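Local coordinates for protein binary enterotoxin of Clostridium perfringens component a (PDB 5WU0) that probably transfers ADP-ribose from NAD to a protein target, as the enzymatic component of a two-part clostridial enterotoxin, at residues E293-Y298 with T343-N348; L358-H363 with L414-T419; T239-R244 with I279-S284; T255-Y260 with E273-K278. All coordinates share one frame; numbering follows the deposited sequence.

How the contacts relate
Read from the N terminus, the four contacts show how local helix pairing and sheet building follow each other in one ADP-ribosyltransferase unit. Contact 3 opens at the start of helix 240-263 and closes on helix 272-286. Contact 4 joins the same two helices nearer their connecting loop, so it falls wholly within that span, and the two touch through I279 on Y260 and I282 on I257. Contact 1 then bridges strand 295-301 and strand 341-344, and contact 2 pairs strand 358-364 with strand 411-420. These two are in series and never cross, but T297 and L362 join them in one sheet. The dinucleotide touches both contact 1 and contact 4.

Contact 1: residues E293-Y298 with T343-N348; sequences EDIITY and TTVLSN. With NAI (1,4-dihydronicotinamide adenine dinucleotide), chain B.
T297 and T343 set their side chains at about a right angle, bringing the two hydroxyls together, with T297 OG1 2.6 Å from T343 OG1. The T343 hydroxyl is also hydrogen-bonded to the backbone oxygen of V385, next to the NAD-binding E384. The other main meeting is a CH-pi contact: the Y298 ring lies flat beneath S347, whose CA stands 3.7 Å from the ring centroid and only 12° off the ring normal. CG of Y298 sits anti to the carbonyl carbon (chi1 -55°), which turns the ring toward the chain leaving the bridge; T344 O and V345 O lie at its edge. Its hydroxyl end is held elsewhere, by N215. Y298 and T344 form a single antiparallel hydrogen-bonded pair, and a water donates to both I296 O and V345 O, each at 2.7 Å. T344 N comes within 3.8 Å of C4N of the bound dinucleotide, consistent with strand 341-344 carrying the counterpart of the family's Ser-Thr-Ser motif. Thus the outer strand 295-301, backed by strand 358-364, meets the edge of the three-stranded sheet, while helix 220-237 packs against I295, V345 and L346.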
# COMPACT_ATOMS: atom_id res chain seq x y z
N GLU A 293 12.67 9.36 -6.92
CA GLU A 293 12.76 8.19 -6.05
C GLU A 293 11.42 7.46 -6.02
O GLU A 293 10.38 8.08 -6.19
CB GLU A 293 13.20 8.59 -4.64
CG GLU A 293 12.23 9.53 -3.94
CD GLU A 293 12.67 9.91 -2.55
OE1 GLU A 293 12.95 9.01 -1.73
OE2 GLU A 293 12.74 11.13 -2.26
N ASP A 294 11.44 6.13 -5.84
CA ASP A 294 10.19 5.37 -5.78
C ASP A 294 9.22 6.03 -4.80
O ASP A 294 9.61 6.37 -3.67
CB ASP A 294 10.42 3.91 -5.35
CG ASP A 294 11.22 3.12 -6.36
OD1 ASP A 294 11.50 3.64 -7.48
OD2 ASP A 294 11.57 1.96 -6.03
N ILE A 295 7.98 6.22 -5.21
CA ILE A 295 7.02 6.87 -4.33
C ILE A 295 5.60 6.35 -4.53
O ILE A 295 5.18 6.06 -5.65
CB ILE A 295 7.05 8.40 -4.52
CG1 ILE A 295 6.05 9.08 -3.58
CG2 ILE A 295 6.76 8.76 -5.99
CD1 ILE A 295 6.18 10.59 -3.53
N ILE A 296 4.86 6.21 -3.43
CA ILE A 296 3.44 5.91 -3.53
C ILE A 296 2.63 7.18 -3.79
O ILE A 296 2.85 8.20 -3.13
CB ILE A 296 2.89 5.25 -2.25
CG1 ILE A 296 3.83 4.14 -1.77
CG2 ILE A 296 1.50 4.72 -2.51
CD1 ILE A 296 4.01 3.03 -2.79
N THR A 297 1.70 7.10 -4.73
CA THR A 297 0.74 8.16 -4.95
C THR A 297 -0.67 7.57 -5.03
O THR A 297 -0.81 6.35 -5.18
CB THR A 297 1.09 8.97 -6.22
OG1 THR A 297 0.35 10.20 -6.22
CG2 THR A 297 0.79 8.15 -7.49
N TYR A 298 -1.71 8.40 -4.91
CA TYR A 298 -3.09 7.88 -4.85
C TYR A 298 -4.01 8.54 -5.87
O TYR A 298 -3.77 9.68 -6.30
CB TYR A 298 -3.71 8.07 -3.45
CG TYR A 298 -2.91 7.48 -2.30
CD1 TYR A 298 -1.86 8.20 -1.72
CD2 TYR A 298 -3.22 6.23 -1.78
CE1 TYR A 298 -1.13 7.67 -0.67
CE2 TYR A 298 -2.49 5.69 -0.72
CZ TYR A 298 -1.45 6.41 -0.17
OH TYR A 298 -0.73 5.88 0.87
N THR A 343 -2.95 12.31 -9.93
CA THR A 343 -2.82 11.57 -8.68
C THR A 343 -2.49 12.53 -7.55
O THR A 343 -2.04 13.66 -7.79
CB THR A 343 -1.72 10.49 -8.72
OG1 THR A 343 -0.44 11.12 -8.52
CG2 THR A 343 -1.72 9.74 -10.04
N THR A 344 -2.75 12.09 -6.33
CA THR A 344 -2.41 12.86 -5.15
C THR A 344 -1.51 12.01 -4.26
O THR A 344 -1.73 10.80 -4.10
CB THR A 344 -3.68 13.33 -4.39
OG1 THR A 344 -3.29 13.92 -3.13
CG2 THR A 344 -4.61 12.17 -4.14
N VAL A 345 -0.46 12.63 -3.70
CA VAL A 345 0.49 11.88 -2.88
C VAL A 345 -0.04 11.67 -1.46
O VAL A 345 0.60 10.98 -0.64
CB VAL A 345 1.86 12.57 -2.79
CG1 VAL A 345 2.51 12.64 -4.17
CG2 VAL A 345 1.74 13.94 -2.17
N LEU A 346 -1.20 12.26 -1.17
CA LEU A 346 -1.83 12.07 0.13
C LEU A 346 -2.95 11.05 0.01
O LEU A 346 -3.70 11.06 -0.98
CB LEU A 346 -2.40 13.39 0.67
CG LEU A 346 -1.49 14.56 1.02
CD1 LEU A 346 -2.35 15.69 1.58
CD2 LEU A 346 -0.42 14.14 2.03
N SER A 347 -3.08 10.19 1.01
CA SER A 347 -4.13 9.17 1.04
C SER A 347 -5.53 9.73 1.33
O SER A 347 -6.52 9.02 1.12
CB SER A 347 -3.79 8.07 2.07
OG SER A 347 -3.76 8.57 3.40
N ASN A 348 -5.61 10.98 1.79
CA ASN A 348 -6.89 11.58 2.20
C ASN A 348 -7.92 11.51 1.09
O ASN A 348 -7.60 11.67 -0.07
CB ASN A 348 -6.71 13.06 2.61
CG ASN A 348 -5.61 13.27 3.64
OD1 ASN A 348 -4.65 12.51 3.70
ND2 ASN A 348 -5.74 14.33 4.43
PA NAI B . -10.01 12.75 -15.18
O1A NAI B . -10.04 13.32 -16.58
O2A NAI B . -8.92 11.78 -14.81
O5B NAI B . -11.46 12.08 -14.90
C5B NAI B . -12.59 12.45 -15.68
C4B NAI B . -13.54 11.28 -15.86
O4B NAI B . -13.04 10.43 -16.91
C3B NAI B . -13.67 10.44 -14.59
O3B NAI B . -15.04 10.03 -14.44
C2B NAI B . -12.78 9.24 -14.85
O2B NAI B . -13.24 8.04 -14.21
C1B NAI B . -12.78 9.13 -16.37
N9A NAI B . -11.47 8.63 -16.84
C8A NAI B . -10.25 9.09 -16.50
N7A NAI B . -9.26 8.39 -17.13
C5A NAI B . -9.87 7.43 -17.87
C6A NAI B . -9.45 6.33 -18.76
N6A NAI B . -8.15 6.09 -19.00
N1A NAI B . -10.40 5.55 -19.32
C2A NAI B . -11.71 5.76 -19.08
N3A NAI B . -12.17 6.74 -18.28
C4A NAI B . -11.31 7.59 -17.66
O3 NAI B . -9.99 13.92 -14.08
PN NAI B . -10.57 13.78 -12.56
O1N NAI B . -12.03 13.39 -12.59
O2N NAI B . -9.60 13.02 -11.69
O5D NAI B . -10.47 15.32 -12.08
C5D NAI B . -9.24 16.00 -12.33
C4D NAI B . -9.21 17.24 -11.47
O4D NAI B . -9.03 16.80 -10.12
C3D NAI B . -8.01 18.09 -11.84
O3D NAI B . -8.29 19.47 -11.56
C2D NAI B . -6.94 17.59 -10.90
O2D NAI B . -6.01 18.62 -10.60
C1D NAI B . -7.72 17.14 -9.67
N1N NAI B . -7.11 15.97 -9.02
C2N NAI B . -7.80 14.80 -8.95
C3N NAI B . -7.25 13.67 -8.34
C7N NAI B . -8.02 12.38 -8.25
O7N NAI B . -7.80 11.65 -7.28
N7N NAI B . -8.90 12.05 -9.20
C4N NAI B . -5.87 13.70 -7.74
C5N NAI B . -5.23 15.01 -7.89
C6N NAI B . -5.87 16.08 -8.52
O HOH W 1 2.89 9.52 -0.76

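Contact 2: residues L358-H363 with L414-T419; sequences LILRLH and LIIDAT
R361 bends its chain at chi3 (67°) after an otherwise extended start, and D417 holds its carboxylate carbon beside its own backbone N (chi1 -84°); together these turns lay the two side chains side by side on one face of the sheet. The guanidinium grips the carboxylate side-on, one nitrogen to each oxygen: R361 NE reaches D417 OD1 at 2.8 Å, and R361 NH2 reaches D417 OD2 at 3.0 Å. The second bond is nearly straight, lies in the guanidinium plane and uses the syn lone pair of the oxygen, whereas the first is tilted out of both planes. Overall the flat groups are close to coplanar, 28° apart. CG2 of I415 lies over one guanidinium face, off centre, 4.1 Å from R361 NH2.

Beneath this pair run two parallel strands in unbroken register from L358 with L414 to H363 with T419, the pairing of strands 358-364 and 411-420 in the mixed five-stranded sheet of the ADP-ribosyltransferase fold. On the other face these two strands present only apolar side chains, L358, L360 and L362 against L414, I416 and A418. L360 CD1 stands 3.9 Å from both I416 CG2 and A418 CB, and L358 CD2 rests against L414 CB at 3.8 Å.

The arginine has a second anionic partner, since its NH1 forms a salt bridge with D138 of the N-terminal transferase-like unit. Buried and paired with two carboxylates, it very likely stays charged and would tend to keep D417 ionised, so one polar cluster both crosses the two strands and ties the sheet to the other half of the molecule.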
# COMPACT_ATOMS: atom_id res chain seq x y z
N LEU A 358 -13.36 3.44 -5.89
CA LEU A 358 -12.13 2.80 -6.32
C LEU A 358 -10.91 3.63 -5.98
O LEU A 358 -10.67 4.67 -6.61
CB LEU A 358 -12.19 2.54 -7.83
CG LEU A 358 -13.33 1.58 -8.18
CD1 LEU A 358 -13.47 1.43 -9.68
CD2 LEU A 358 -13.05 0.23 -7.55
N ILE A 359 -10.14 3.19 -4.99
CA ILE A 359 -8.97 3.94 -4.57
C ILE A 359 -7.65 3.36 -5.11
O ILE A 359 -7.23 2.27 -4.71
CB ILE A 359 -8.88 4.00 -3.05
CG1 ILE A 359 -10.17 4.58 -2.48
CG2 ILE A 359 -7.68 4.85 -2.65
CD1 ILE A 359 -10.28 4.44 -0.97
N LEU A 360 -7.01 4.09 -6.02
CA LEU A 360 -5.71 3.68 -6.54
C LEU A 360 -4.62 3.99 -5.52
O LEU A 360 -4.53 5.11 -5.03
CB LEU A 360 -5.40 4.37 -7.86
CG LEU A 360 -4.19 3.80 -8.62
CD1 LEU A 360 -4.47 2.34 -8.95
CD2 LEU A 360 -3.90 4.60 -9.90
N ARG A 361 -3.81 2.99 -5.21
CA ARG A 361 -2.60 3.20 -4.43
C ARG A 361 -1.43 2.77 -5.30
O ARG A 361 -1.13 1.60 -5.39
CB ARG A 361 -2.63 2.40 -3.13
CG ARG A 361 -1.35 2.50 -2.30
CD ARG A 361 -1.60 2.20 -0.81
NE ARG A 361 -1.98 0.81 -0.56
CZ ARG A 361 -2.31 0.32 0.63
NH1 ARG A 361 -2.31 1.10 1.71
NH2 ARG A 361 -2.65 -0.96 0.75
N LEU A 362 -0.78 3.74 -5.95
CA LEU A 362 0.16 3.47 -7.04
C LEU A 362 1.62 3.52 -6.62
O LEU A 362 2.10 4.56 -6.14
CB LEU A 362 -0.07 4.48 -8.18
CG LEU A 362 0.67 4.33 -9.51
CD1 LEU A 362 0.41 2.95 -10.15
CD2 LEU A 362 0.28 5.42 -10.49
N HIS A 363 2.33 2.42 -6.83
CA HIS A 363 3.78 2.45 -6.75
C HIS A 363 4.27 3.17 -8.00
O HIS A 363 4.17 2.65 -9.11
CB HIS A 363 4.40 1.05 -6.63
CG HIS A 363 5.90 1.06 -6.64
ND1 HIS A 363 6.66 1.14 -5.49
CD2 HIS A 363 6.79 1.03 -7.67
CE1 HIS A 363 7.94 1.14 -5.80
NE2 HIS A 363 8.05 1.09 -7.12
N LEU A 414 -12.78 -0.24 -2.83
CA LEU A 414 -11.69 -1.13 -3.21
C LEU A 414 -10.37 -0.38 -3.31
O LEU A 414 -10.24 0.57 -4.09
CB LEU A 414 -12.02 -1.83 -4.53
CG LEU A 414 -13.37 -2.56 -4.52
CD1 LEU A 414 -13.61 -3.28 -5.84
CD2 LEU A 414 -13.43 -3.54 -3.33
N ILE A 415 -9.40 -0.81 -2.52
CA ILE A 415 -8.06 -0.26 -2.57
C ILE A 415 -7.22 -1.01 -3.61
O ILE A 415 -6.89 -2.17 -3.41
CB ILE A 415 -7.37 -0.34 -1.21
CG1 ILE A 415 -8.24 0.36 -0.16
CG2 ILE A 415 -5.95 0.25 -1.27
CD1 ILE A 415 -7.60 0.40 1.20
N ILE A 416 -6.90 -0.34 -4.71
CA ILE A 416 -6.23 -1.03 -5.79
C ILE A 416 -4.74 -0.75 -5.71
O ILE A 416 -4.27 0.31 -6.07
CB ILE A 416 -6.78 -0.62 -7.18
CG1 ILE A 416 -8.15 -1.25 -7.42
CG2 ILE A 416 -5.95 -1.20 -8.27
CD1 ILE A 416 -9.29 -0.50 -6.84
N ASP A 417 -3.99 -1.72 -5.19
CA ASP A 417 -2.54 -1.60 -5.22
C ASP A 417 -2.06 -1.94 -6.61
O ASP A 417 -2.39 -2.99 -7.16
CB ASP A 417 -1.89 -2.49 -4.18
CG ASP A 417 -1.85 -1.86 -2.82
OD1 ASP A 417 -1.06 -0.90 -2.63
OD2 ASP A 417 -2.60 -2.32 -1.92
N ALA A 418 -1.29 -1.03 -7.19
CA ALA A 418 -0.88 -1.20 -8.58
C ALA A 418 0.53 -0.68 -8.74
O ALA A 418 1.02 0.07 -7.91
CB ALA A 418 -1.84 -0.47 -9.52
N THR A 419 1.19 -1.14 -9.81
CA THR A 419 2.51 -0.67 -10.18
C THR A 419 2.42 -0.03 -11.57
O THR A 419 1.82 -0.61 -12.48
CB THR A 419 3.54 -1.83 -10.21
OG1 THR A 419 3.54 -2.52 -8.95
CG2 THR A 419 4.95 -1.29 -10.53

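Contact 3: residues T239-R244 with I279-S284; sequences TSNELR and ISNISS
E242 and N281 mark the closest backbone approach of the two segments, their CA atoms 4.9 Å apart where helical residues 240-244 and 279-284 cross almost perpendicularly, at -96° with axes 8.3 Å from each other. The first helix is only just beginning here. T239 is its N-cap, and with E242 it makes a capping box: T239 N donates to E242 OE1 at 3.0 Å, while E242 N returns a weak bond to T239 OG1.

Within this frame E242 does double duty. Its CG lies anti to the carbonyl carbon (chi1 -78°) and the chain runs on extended, which brings CG to 3.4 Å from N281 O and carries the carboxylate past it toward the second helix. There E242 OE2 meets S284 OG at 3.2 Å, although the serine proton has another acceptor within reach. OE1, already part of the capping box, also forms a salt bridge with K288. N281 points into the opposite helix: its ND2 lies 3.7 Å from N241 CB and equally far from R244 NH2, and the R244 and N281 side chains pass at a slant with their planes 50° apart. The amide nitrogen finds its hydrogen-bond acceptors in D245 and E277.

A buried carboxylate beside a lysine is probably ionised, and its place at a helix N-terminus would suit the helix dipole. The carboxylate that completes the capping box of helix 240-263 thus also reaches helix 272-286; between these segments the link is polar, while I279 and I282 pack on helix 240-263 further along.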
# COMPACT_ATOMS: atom_id res chain seq x y z
N THR A 239 8.48 26.33 -20.22
CA THR A 239 8.25 27.36 -21.23
C THR A 239 6.87 27.96 -20.95
O THR A 239 6.04 27.33 -20.27
CB THR A 239 8.32 26.84 -22.69
OG1 THR A 239 7.27 25.89 -22.93
CG2 THR A 239 9.69 26.24 -23.01
N SER A 240 6.65 29.17 -21.46
CA SER A 240 5.37 29.86 -21.31
C SER A 240 4.19 28.97 -21.64
O SER A 240 3.29 28.82 -20.83
CB SER A 240 5.31 31.11 -22.21
OG SER A 240 6.13 32.11 -21.67
N ASN A 241 4.21 28.38 -22.83
CA ASN A 241 3.12 27.51 -23.24
C ASN A 241 2.99 26.24 -22.38
O ASN A 241 1.87 25.78 -22.15
CB ASN A 241 3.27 27.14 -24.71
CG ASN A 241 2.90 28.29 -25.64
OD1 ASN A 241 2.78 29.44 -25.20
ND2 ASN A 241 2.69 27.98 -26.91
N GLU A 242 4.10 25.70 -21.91
CA GLU A 242 4.04 24.51 -21.05
C GLU A 242 3.33 24.87 -19.75
O GLU A 242 2.47 24.12 -19.25
CB GLU A 242 5.44 23.96 -20.76
CG GLU A 242 6.06 23.16 -21.90
CD GLU A 242 7.55 22.85 -21.68
OE1 GLU A 242 8.17 23.39 -20.73
OE2 GLU A 242 8.11 22.07 -22.48
N LEU A 243 3.68 26.04 -19.21
CA LEU A 243 3.09 26.52 -17.97
C LEU A 243 1.62 26.85 -18.17
O LEU A 243 0.78 26.47 -17.35
CB LEU A 243 3.84 27.74 -17.46
CG LEU A 243 3.24 28.54 -16.30
CD1 LEU A 243 3.04 27.74 -15.05
CD2 LEU A 243 4.16 29.73 -16.02
N ARG A 244 1.31 27.55 -19.25
CA ARG A 244 -0.07 27.83 -19.63
C ARG A 244 -0.93 26.56 -19.67
O ARG A 244 -1.96 26.47 -18.99
CB ARG A 244 -0.11 28.52 -20.99
CG ARG A 244 -1.48 28.99 -21.44
CD ARG A 244 -1.44 29.34 -22.93
NE ARG A 244 -1.14 28.14 -23.71
CZ ARG A 244 -0.69 28.12 -24.96
NH1 ARG A 244 -0.46 29.25 -25.63
NH2 ARG A 244 -0.46 26.95 -25.54
N ILE A 279 -1.86 18.88 -25.45
CA ILE A 279 -1.33 17.57 -25.03
C ILE A 279 0.20 17.52 -25.18
O ILE A 279 0.93 17.09 -24.28
CB ILE A 279 -1.97 16.41 -25.84
CG1 ILE A 279 -3.47 16.29 -25.50
CG2 ILE A 279 -1.29 15.10 -25.53
CD1 ILE A 279 -4.28 15.45 -26.50
N SER A 280 0.67 18.00 -26.33
CA SER A 280 2.10 18.05 -26.62
C SER A 280 2.90 18.92 -25.63
O SER A 280 4.03 18.59 -25.30
CB SER A 280 2.31 18.54 -28.06
OG SER A 280 3.53 19.24 -28.19
N ASN A 281 2.32 20.03 -25.16
CA ASN A 281 2.99 20.88 -24.19
C ASN A 281 2.98 20.32 -22.76
O ASN A 281 3.95 20.48 -22.02
CB ASN A 281 2.37 22.29 -24.20
CG ASN A 281 2.66 23.04 -25.49
OD1 ASN A 281 3.69 22.80 -26.14
ND2 ASN A 281 1.75 23.94 -25.88
N ILE A 282 1.87 19.68 -22.37
CA ILE A 282 1.78 19.03 -21.06
C ILE A 282 2.72 17.82 -21.02
O ILE A 282 3.54 17.71 -20.11
CB ILE A 282 0.34 18.58 -20.73
CG1 ILE A 282 -0.60 19.78 -20.66
CG2 ILE A 282 0.30 17.85 -19.40
CD1 ILE A 282 -2.06 19.39 -20.73
N SER A 283 2.60 16.94 -22.00
CA SER A 283 3.46 15.75 -22.07
C SER A 283 4.94 16.11 -22.08
O SER A 283 5.74 15.50 -21.38
CB SER A 283 3.13 14.91 -23.32
OG SER A 283 3.93 13.75 -23.38
N SER A 284 5.29 17.11 -22.88
CA SER A 284 6.68 17.54 -22.98
C SER A 284 7.16 18.08 -21.63
O SER A 284 8.30 17.85 -21.22
CB SER A 284 6.84 18.59 -24.08
OG SER A 284 8.10 19.21 -23.99

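Contact 4: residues T255-Y260 with E273-K278; sequences TAINKY and EDLEEK. With NAI (1,4-dihydronicotinamide adenine dinucleotide), chain B.
Y260 overlaps L275: the leucine CB lies over one face of the phenol ring, and its CD1 comes 3.6 Å from Y260 CD1. The motif is a pair of near-perpendicular helices, 240-263 and 272-286, consecutive in the chain and joined by a short loop; their segments here cross at -94° with axes 10.3 Å apart. Y260 reaches across the gap because its CG is anti to the backbone N (chi1 177°), which throws the ring toward the second helix.

L275 works with both branches. While CD1 meets the tyrosine, CD2 lies 3.7 Å from A256 O, so the side chain spans A256 and Y260, one helical turn apart. I266, in the connecting segment, touches Y260 and L275 and closes over the same apolar patch. Alongside, I257 crosses K278 at about a right angle, its CD1 4.1 Å from K278 CG, so it is the aliphatic part of the lysine that takes part; its amino end turns away toward D245, a long, weak ion pair. Farther out, the Y260 hydroxyl makes a weak bond to E276 OE2 at 3.5 Å, the oxygen lying near the plane of the ring at its edge.

The first helix also carries a ligand contact. N258 makes no contact with 273-278 and instead binds the dinucleotide, while its OD1 accepts from the backbone N of F340, which fixes which way the amide faces. Its ND2 then donates to O1A of the NADH diphosphate over 2.9 Å, almost perfectly straight.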
# COMPACT_ATOMS: atom_id res chain seq x y z
N THR A 255 -10.91 17.66 -18.43
CA THR A 255 -12.09 16.95 -18.93
C THR A 255 -12.01 16.74 -20.44
O THR A 255 -12.15 15.62 -20.91
CB THR A 255 -13.39 17.70 -18.58
OG1 THR A 255 -13.53 17.75 -17.15
CG2 THR A 255 -14.62 17.02 -19.19
N ALA A 256 -11.75 17.81 -21.20
CA ALA A 256 -11.70 17.73 -22.66
C ALA A 256 -10.42 17.06 -23.15
O ALA A 256 -10.42 16.37 -24.17
CB ALA A 256 -11.83 19.11 -23.27
N ILE A 257 -9.33 17.25 -22.42
CA ILE A 257 -8.04 16.70 -22.82
C ILE A 257 -7.98 15.17 -22.68
O ILE A 257 -7.53 14.47 -23.61
CB ILE A 257 -6.91 17.35 -22.02
CG1 ILE A 257 -6.65 18.77 -22.56
CG2 ILE A 257 -5.65 16.53 -22.08
CD1 ILE A 257 -5.86 19.65 -21.61
N ASN A 258 -8.46 14.64 -21.56
CA ASN A 258 -8.45 13.19 -21.33
C ASN A 258 -9.55 12.46 -22.09
O ASN A 258 -9.35 11.34 -22.53
CB ASN A 258 -8.53 12.88 -19.83
CG ASN A 258 -7.26 13.24 -19.09
OD1 ASN A 258 -6.17 13.26 -19.68
ND2 ASN A 258 -7.38 13.54 -17.80
N LYS A 259 -10.71 13.10 -22.24
CA LYS A 259 -11.73 12.56 -23.14
C LYS A 259 -11.12 12.34 -24.52
O LYS A 259 -11.36 11.31 -25.15
CB LYS A 259 -12.93 13.50 -23.27
CG LYS A 259 -13.96 13.43 -22.15
CD LYS A 259 -15.01 14.51 -22.36
CE LYS A 259 -16.22 14.34 -21.45
NZ LYS A 259 -17.23 15.42 -21.64
N TYR A 260 -10.34 13.30 -24.99
CA TYR A 260 -9.76 13.22 -26.33
C TYR A 260 -8.71 12.12 -26.41
O TYR A 260 -8.72 11.30 -27.33
CB TYR A 260 -9.14 14.55 -26.77
CG TYR A 260 -8.48 14.45 -28.13
CD1 TYR A 260 -9.23 14.51 -29.30
CD2 TYR A 260 -7.10 14.27 -28.24
CE1 TYR A 260 -8.63 14.39 -30.54
CE2 TYR A 260 -6.49 14.15 -29.48
CZ TYR A 260 -7.26 14.21 -30.62
OH TYR A 260 -6.66 14.10 -31.85
N GLU A 273 -6.49 20.57 -33.45
CA GLU A 273 -5.12 21.07 -33.34
C GLU A 273 -4.84 21.73 -31.99
O GLU A 273 -3.72 21.65 -31.48
CB GLU A 273 -4.81 22.05 -34.47
CG GLU A 273 -4.79 21.45 -35.88
CD GLU A 273 -6.16 21.43 -36.55
OE1 GLU A 273 -7.17 21.73 -35.88
OE2 GLU A 273 -6.22 21.14 -37.77
N ASP A 274 -5.85 22.41 -31.42
CA ASP A 274 -5.69 23.01 -30.11
C ASP A 274 -5.48 21.92 -29.07
O ASP A 274 -4.69 22.08 -28.14
CB ASP A 274 -6.90 23.86 -29.70
CG ASP A 274 -7.27 24.93 -30.73
OD1 ASP A 274 -6.40 25.36 -31.51
OD2 ASP A 274 -8.45 25.33 -30.73
N LEU A 275 -6.20 20.82 -29.23
CA LEU A 275 -6.15 19.73 -28.26
C LEU A 275 -4.78 19.09 -28.30
O LEU A 275 -4.15 18.87 -27.27
CB LEU A 275 -7.23 18.68 -28.52
CG LEU A 275 -8.65 18.95 -28.00
CD1 LEU A 275 -9.67 18.07 -28.72
CD2 LEU A 275 -8.73 18.73 -26.49
N GLU A 276 -4.31 18.82 -29.52
CA GLU A 276 -3.02 18.18 -29.75
C GLU A 276 -1.85 19.03 -29.27
O GLU A 276 -0.85 18.51 -28.76
CB GLU A 276 -2.86 17.86 -31.22
CG GLU A 276 -3.98 17.03 -31.80
CD GLU A 276 -3.48 15.75 -32.41
OE1 GLU A 276 -3.29 15.71 -33.65
OE2 GLU A 276 -3.27 14.77 -31.65
N GLU A 277 -1.98 20.35 -29.44
CA GLU A 277 -0.96 21.30 -28.99
C GLU A 277 -0.90 21.32 -27.46
O GLU A 277 0.18 21.32 -26.86
CB GLU A 277 -1.27 22.70 -29.57
CG GLU A 277 -0.67 23.89 -28.81
CD GLU A 277 0.82 24.10 -29.05
OE1 GLU A 277 1.48 23.23 -29.66
OE2 GLU A 277 1.33 25.17 -28.63
N LYS A 278 -2.06 21.32 -26.83
CA LYS A 278 -2.12 21.30 -25.38
C LYS A 278 -1.48 20.01 -24.85
O LYS A 278 -0.63 20.05 -23.96
CB LYS A 278 -3.57 21.44 -24.90
CG LYS A 278 -3.73 22.43 -23.75
CD LYS A 278 -5.08 23.15 -23.75
CE LYS A 278 -5.07 24.31 -24.73
NZ LYS A 278 -5.39 25.61 -24.08
PA NAI B . -10.01 12.75 -15.18
O1A NAI B . -10.04 13.32 -16.58
O2A NAI B . -8.92 11.78 -14.81
O5B NAI B . -11.46 12.08 -14.90
C5B NAI B . -12.59 12.45 -15.68
C4B NAI B . -13.54 11.28 -15.86
O4B NAI B . -13.04 10.43 -16.91
C3B NAI B . -13.67 10.44 -14.59
O3B NAI B . -15.04 10.03 -14.44
C2B NAI B . -12.78 9.24 -14.85
O2B NAI B . -13.24 8.04 -14.21
C1B NAI B . -12.78 9.13 -16.37
N9A NAI B . -11.47 8.63 -16.84
C8A NAI B . -10.25 9.09 -16.50
N7A NAI B . -9.26 8.39 -17.13
C5A NAI B . -9.87 7.43 -17.87
C6A NAI B . -9.45 6.33 -18.76
N6A NAI B . -8.15 6.09 -19.00
N1A NAI B . -10.40 5.55 -19.32
C2A NAI B . -11.71 5.76 -19.08
N3A NAI B . -12.17 6.74 -18.28
C4A NAI B . -11.31 7.59 -17.66
O3 NAI B . -9.99 13.92 -14.08
PN NAI B . -10.57 13.78 -12.56
O1N NAI B . -12.03 13.39 -12.59
O2N NAI B . -9.60 13.02 -11.69
O5D NAI B . -10.47 15.32 -12.08
C5D NAI B . -9.24 16.00 -12.33
C4D NAI B . -9.21 17.24 -11.47
O4D NAI B . -9.03 16.80 -10.12
C3D NAI B . -8.01 18.09 -11.84
O3D NAI B . -8.29 19.47 -11.56
C2D NAI B . -6.94 17.59 -10.90
O2D NAI B . -6.01 18.62 -10.60
C1D NAI B . -7.72 17.14 -9.67
N1N NAI B . -7.11 15.97 -9.02
C2N NAI B . -7.80 14.80 -8.95
C3N NAI B . -7.25 13.67 -8.34
C7N NAI B . -8.02 12.38 -8.25
O7N NAI B . -7.80 11.65 -7.28
N7N NAI B . -8.90 12.05 -9.20
C4N NAI B . -5.87 13.70 -7.74
C5N NAI B . -5.23 15.01 -7.89
C6N NAI B . -5.87 16.08 -8.52